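Local coordinates for RagB/SusD family nutrient uptake outer membrane protein (Bacteroides thetaiotaomicron, PDB 7KV2) that probably binds beta-glucans at the cell surface as a SusD-family outer membrane protein serving nutrient uptake in a human gut bacterium, at residues A[70-75]-A[79-84]; A[310-315]-A[347-352]. All blocks are in the same frame, centred on the assembly; numbering follows the deposited sequence.

In the fold
The two contacts illustrate how one SusD-family chain fixes loops to short helices in different surroundings. Contact 1 is buried, its centre about 11 Å from the centre of the chain, and joins helix 70-75 to the loop that soon follows it. Contact 2 is partly buried, its centre about 28 Å from it, and brings loop 310-315 against helix 346-355 after some thirty residues. They share no elements, and their nearest atoms are about 13 Å apart. Neither contains a direct hydrogen bond. In the interior, a small leucine contact is supplemented by water between aspartates; nearer the surface, valine and leucine methyls pack on a threonine and an aspartate whose polar groups are bound to other residues.

Contact 1: residues A[70-75]-A[79-84]; sequences VNLMSD and DDLWVG
Leu72 and Leu81 meet through single methyl groups, CD2 to CD1 at 4.2 Å, their side chains crossing at about a right angle. The CD1 of Leu81 lies anti to its CA (chi2 178°), and this extension carries the methyl toward helix 70-75. Leu72 also packs against Leu299 and Ile303 of helix 299-303.

One turn later comes Asp75, whose CB approaches the same Leu81 CD1 to 3.8 Å, so the aspartate touches the leucine with its aliphatic part. Its carboxylate is shared out: OD2 accepts from Gly461 N, while OD1 takes a weak bond of 2.9 Å from a water. That water also donates to Asp80 OD2 at 2.8 Å and thus probably eases the approach of two like charges, Asp75 OD1 and Asp80 OD2 being 5.2 Å apart. Arg331, through a salt bridge to Asp80 OD1, would further offset the charge. A second water accepts from Asp80 N at 2.9 Å.

Backbone hydrogen bonds tie Asp80 to Arg325, Trp82 to Pro323 and Val83 to Cys322. In the helix-rich SusD fold, a short helix and the irregular loop after it are joined by a leucine methyl and bridging water, the loop having further ties.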
loop_
_atom_site.group_PDB
_atom_site.type_symbol
_atom_site.label_atom_id
_atom_site.label_comp_id
_atom_site.label_asym_id
_atom_site.label_seq_id
_atom_site.Cartn_x
_atom_site.Cartn_y
_atom_site.Cartn_z
ATOM N N VAL A 70 3.439 2.982 3.866
ATOM C CA VAL A 70 3.437 3.340 2.433
ATOM C C VAL A 70 2.005 3.605 1.942
ATOM O O VAL A 70 1.802 4.467 1.138
ATOM C CB VAL A 70 4.207 2.312 1.605
ATOM C CG1 VAL A 70 3.590 0.910 1.643
ATOM C CG2 VAL A 70 4.328 2.792 0.164
ATOM N N ASN A 71 1.021 2.852 2.416
ATOM C CA ASN A 71 -0.390 3.106 2.087
ATOM C C ASN A 71 -0.791 4.501 2.574
ATOM O O ASN A 71 -1.456 5.176 1.811
ATOM C CB ASN A 71 -1.312 1.999 2.653
ATOM C CG ASN A 71 -1.167 1.689 4.133
ATOM O OD1 ASN A 71 -0.067 1.713 4.683
ATOM N ND2 ASN A 71 -2.294 1.459 4.834
ATOM N N LEU A 72 -0.552 4.849 3.829
ATOM C CA LEU A 72 -1.088 6.101 4.396
ATOM C C LEU A 72 -0.361 7.269 3.720
ATOM O O LEU A 72 -0.994 8.351 3.615
ATOM C CB LEU A 72 -0.876 6.216 5.909
ATOM C CG LEU A 72 -1.524 5.170 6.817
ATOM C CD1 LEU A 72 -1.361 5.562 8.285
ATOM C CD2 LEU A 72 -2.953 5.010 6.467
ATOM N N MET A 73 0.900 7.083 3.339
ATOM C CA MET A 73 1.659 8.206 2.743
ATOM C C MET A 73 0.933 8.731 1.482
ATOM O O MET A 73 0.982 9.988 1.249
ATOM C CB MET A 73 3.122 7.877 2.455
ATOM C CG MET A 73 3.987 7.629 3.683
ATOM S SD MET A 73 3.973 8.923 4.947
ATOM C CE MET A 73 2.552 8.457 5.930
ATOM N N SER A 74 0.270 7.883 0.685
ATOM C CA SER A 74 -0.587 8.354 -0.431
ATOM C C SER A 74 -1.982 8.728 0.083
ATOM O O SER A 74 -2.529 9.750 -0.381
ATOM C CB SER A 74 -0.580 7.407 -1.597
ATOM O OG SER A 74 -1.271 6.194 -1.308
ATOM N N ASP A 75 -2.605 7.928 0.958
ATOM C CA ASP A 75 -4.030 8.188 1.294
ATOM C C ASP A 75 -4.189 9.552 1.961
ATOM O O ASP A 75 -5.263 10.124 1.800
ATOM C CB ASP A 75 -4.645 7.052 2.119
ATOM C CG ASP A 75 -4.921 5.806 1.280
ATOM O OD1 ASP A 75 -5.391 5.944 0.106
ATOM O OD2 ASP A 75 -4.696 4.689 1.801
ATOM N N ASP A 79 -8.856 11.975 -0.375
ATOM C CA ASP A 79 -10.134 12.587 0.061
ATOM C C ASP A 79 -10.869 11.662 1.046
ATOM O O ASP A 79 -12.103 11.822 1.189
ATOM C CB ASP A 79 -10.999 12.941 -1.152
ATOM C CG ASP A 79 -11.302 11.794 -2.090
ATOM O OD1 ASP A 79 -10.481 10.859 -2.169
ATOM O OD2 ASP A 79 -12.311 11.882 -2.831
ATOM N N ASP A 80 -10.170 10.753 1.738
ATOM C CA ASP A 80 -10.881 9.690 2.516
ATOM C C ASP A 80 -10.583 9.764 4.008
ATOM O O ASP A 80 -11.479 9.412 4.821
ATOM C CB ASP A 80 -10.500 8.297 2.006
ATOM C CG ASP A 80 -11.041 7.991 0.629
ATOM O OD1 ASP A 80 -12.059 8.597 0.249
ATOM O OD2 ASP A 80 -10.397 7.209 -0.070
ATOM N N LEU A 81 -9.372 10.189 4.366
ATOM C CA LEU A 81 -8.862 10.230 5.751
ATOM C C LEU A 81 -8.461 11.652 6.073
ATOM O O LEU A 81 -8.104 12.420 5.109
ATOM C CB LEU A 81 -7.627 9.326 5.879
ATOM C CG LEU A 81 -7.747 7.903 5.356
ATOM C CD1 LEU A 81 -6.408 7.182 5.519
ATOM C CD2 LEU A 81 -8.833 7.130 6.104
ATOM N N TRP A 82 -8.365 11.960 7.346
ATOM C CA TRP A 82 -7.598 13.132 7.817
ATOM C C TRP A 82 -6.178 12.670 8.202
ATOM O O TRP A 82 -5.775 11.496 7.897
ATOM C CB TRP A 82 -8.350 13.829 8.957
ATOM C CG TRP A 82 -9.682 14.380 8.548
ATOM C CD1 TRP A 82 -10.883 14.087 9.137
ATOM C CD2 TRP A 82 -9.976 15.324 7.496
ATOM N NE1 TRP A 82 -11.901 14.767 8.527
ATOM C CE2 TRP A 82 -11.364 15.571 7.546
ATOM C CE3 TRP A 82 -9.197 16.060 6.584
ATOM C CZ2 TRP A 82 -12.000 16.444 6.649
ATOM C CZ3 TRP A 82 -9.821 16.955 5.727
ATOM C CH2 TRP A 82 -11.212 17.104 5.729
ATOM N N VAL A 83 -5.393 13.557 8.811
ATOM C CA VAL A 83 -3.986 13.243 9.167
ATOM C C VAL A 83 -3.905 12.966 10.661
ATOM O O VAL A 83 -3.283 11.958 11.046
ATOM C CB VAL A 83 -3.037 14.360 8.697
ATOM C CG1 VAL A 83 -1.612 14.017 9.074
ATOM C CG2 VAL A 83 -3.163 14.599 7.197
ATOM N N GLY A 84 -4.525 13.804 11.477
ATOM C CA GLY A 84 -4.657 13.595 12.923
ATOM C C GLY A 84 -3.362 13.869 13.692
ATOM O O GLY A 84 -2.567 14.705 13.246
HETATM O O HOH W 1 -8.065 6.286 1.197
HETATM O O HOH W 2 -7.375 11.265 2.474
#

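Contact 2: residues A[310-315]-A[347-352]; sequences NGTDNH and QAVLDA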
loop_
_atom_site.group_PDB
_atom_site.type_symbol
_atom_site.label_atom_id
_atom_site.label_comp_id
_atom_site.label_asym_id
_atom_site.label_seq_id
_atom_site.Cartn_x
_atom_site.Cartn_y
_atom_site.Cartn_z
ATOM N N ASN A 310 -8.502 -0.001 26.261
ATOM C CA ASN A 310 -8.057 -1.312 25.724
ATOM C C ASN A 310 -9.072 -2.416 26.094
ATOM O O ASN A 310 -9.407 -2.595 27.298
ATOM C CB ASN A 310 -6.650 -1.645 26.205
ATOM C CG ASN A 310 -5.569 -1.016 25.367
ATOM O OD1 ASN A 310 -5.863 -0.248 24.449
ATOM N ND2 ASN A 310 -4.329 -1.341 25.690
ATOM N N GLY A 311 -9.534 -3.130 25.081
ATOM C CA GLY A 311 -10.445 -4.285 25.212
ATOM C C GLY A 311 -11.891 -3.917 25.013
ATOM O O GLY A 311 -12.682 -4.841 24.681
ATOM N N THR A 312 -12.275 -2.643 25.187
ATOM C CA THR A 312 -13.649 -2.169 24.906
ATOM C C THR A 312 -13.964 -2.407 23.417
ATOM O O THR A 312 -13.185 -1.923 22.536
ATOM C CB THR A 312 -13.852 -0.720 25.364
ATOM O OG1 THR A 312 -13.596 -0.656 26.769
ATOM C CG2 THR A 312 -15.247 -0.203 25.122
ATOM N N ASP A 313 -15.002 -3.192 23.121
ATOM C CA ASP A 313 -15.347 -3.590 21.729
ATOM C C ASP A 313 -14.147 -4.303 21.078
ATOM O O ASP A 313 -14.082 -4.343 19.822
ATOM C CB ASP A 313 -15.813 -2.364 20.914
ATOM C CG ASP A 313 -16.581 -2.729 19.649
ATOM O OD1 ASP A 313 -17.318 -3.720 19.694
ATOM O OD2 ASP A 313 -16.399 -2.059 18.595
ATOM N N ASN A 314 -13.270 -4.956 21.867
ATOM C CA ASN A 314 -12.130 -5.746 21.355
ATOM C C ASN A 314 -11.260 -4.872 20.452
ATOM O O ASN A 314 -10.634 -5.399 19.562
ATOM C CB ASN A 314 -12.576 -6.997 20.600
ATOM C CG ASN A 314 -13.109 -8.057 21.549
ATOM O OD1 ASN A 314 -14.053 -8.752 21.205
ATOM N ND2 ASN A 314 -12.480 -8.226 22.699
ATOM N N HIS A 315 -11.201 -3.586 20.753
ATOM C CA HIS A 315 -10.244 -2.650 20.107
ATOM C C HIS A 315 -9.271 -2.173 21.158
ATOM O O HIS A 315 -9.699 -1.992 22.341
ATOM C CB HIS A 315 -11.007 -1.466 19.490
ATOM C CG HIS A 315 -11.666 -1.774 18.185
ATOM N ND1 HIS A 315 -12.786 -2.579 18.068
ATOM C CD2 HIS A 315 -11.331 -1.401 16.929
ATOM C CE1 HIS A 315 -13.129 -2.667 16.792
ATOM N NE2 HIS A 315 -12.254 -1.926 16.051
ATOM N N GLN A 347 -16.720 6.392 18.598
ATOM C CA GLN A 347 -17.509 7.241 19.529
ATOM C C GLN A 347 -18.878 6.601 19.773
ATOM O O GLN A 347 -19.291 6.571 20.937
ATOM C CB GLN A 347 -17.690 8.680 19.051
ATOM C CG GLN A 347 -18.281 9.586 20.127
ATOM C CD GLN A 347 -17.457 9.578 21.399
ATOM O OE1 GLN A 347 -16.247 9.799 21.374
ATOM N NE2 GLN A 347 -18.127 9.341 22.515
ATOM N N ALA A 348 -19.535 6.071 18.738
ATOM C CA ALA A 348 -20.863 5.417 18.882
ATOM C C ALA A 348 -20.748 4.259 19.870
ATOM O O ALA A 348 -21.683 4.037 20.692
ATOM C CB ALA A 348 -21.385 4.966 17.539
ATOM N N VAL A 349 -19.630 3.535 19.840
ATOM C CA VAL A 349 -19.377 2.385 20.757
ATOM C C VAL A 349 -19.401 2.880 22.213
ATOM O O VAL A 349 -20.086 2.268 23.071
ATOM C CB VAL A 349 -18.046 1.699 20.400
ATOM C CG1 VAL A 349 -17.562 0.788 21.506
ATOM C CG2 VAL A 349 -18.144 0.967 19.063
ATOM N N LEU A 350 -18.701 3.968 22.498
ATOM C CA LEU A 350 -18.687 4.495 23.875
ATOM C C LEU A 350 -20.057 5.098 24.241
ATOM O O LEU A 350 -20.435 4.959 25.405
ATOM C CB LEU A 350 -17.547 5.503 24.011
ATOM C CG LEU A 350 -16.131 4.949 23.804
ATOM C CD1 LEU A 350 -15.091 5.959 24.253
ATOM C CD2 LEU A 350 -15.890 3.642 24.534
ATOM N N ASP A 351 -20.729 5.804 23.333
ATOM C CA ASP A 351 -22.066 6.412 23.563
ATOM C C ASP A 351 -23.000 5.284 23.999
ATOM O O ASP A 351 -23.718 5.467 25.000
ATOM C CB ASP A 351 -22.647 7.113 22.326
ATOM C CG ASP A 351 -21.895 8.348 21.870
ATOM O OD1 ASP A 351 -21.114 8.876 22.666
ATOM O OD2 ASP A 351 -22.095 8.774 20.706
ATOM N N ALA A 352 -22.944 4.141 23.315
ATOM C CA ALA A 352 -23.800 2.967 23.608
ATOM C C ALA A 352 -23.461 2.434 25.004
ATOM O O ALA A 352 -24.394 2.259 25.835
ATOM C CB ALA A 352 -23.627 1.903 22.557
#
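Val349 spreads both its methyls over Asp313, the two side chains crossing at about a right angle. CG1 lies 3.7 Å from Asp313 CB, while CG2 comes within 3.5 Å of Asp313 OD2. With CG1 anti to the backbone N (chi1 164°), the fork of the valine is turned so that one branch meets the aliphatic base of the aspartate and the other its carboxylate. The methyl covers an oxygen already bonded: OD2 accepts from Trp344 NE1. At this position an alanine would probably strip the apolar cover from Asp313 CB and carboxylate and open a gap beside the loop.

Leu350 comes next and offers CD2 to Thr312 CG2 at 3.9 Å, again crosswise. Thr312 presents its methyl to the helix because CG2 is anti to the backbone N, while OG1 is bonded to Pro309 O.

At Asp351, OD1 receives a nearly straight bond from Gln347 NE2 (3.0 Å, 172°), bracing one helical turn away from the loop.

The loop has its own brace, His315 ND1 donating to Asp313 O at 2.8 Å, and the imidazole stacks on Trp344. This tryptophan belongs to strand 343-345, which pairs antiparallel with 373-375 and leads directly into helix 346-355; loop 310-315, running between helices 299-303 and 326-331, is therefore held to both strand and helix.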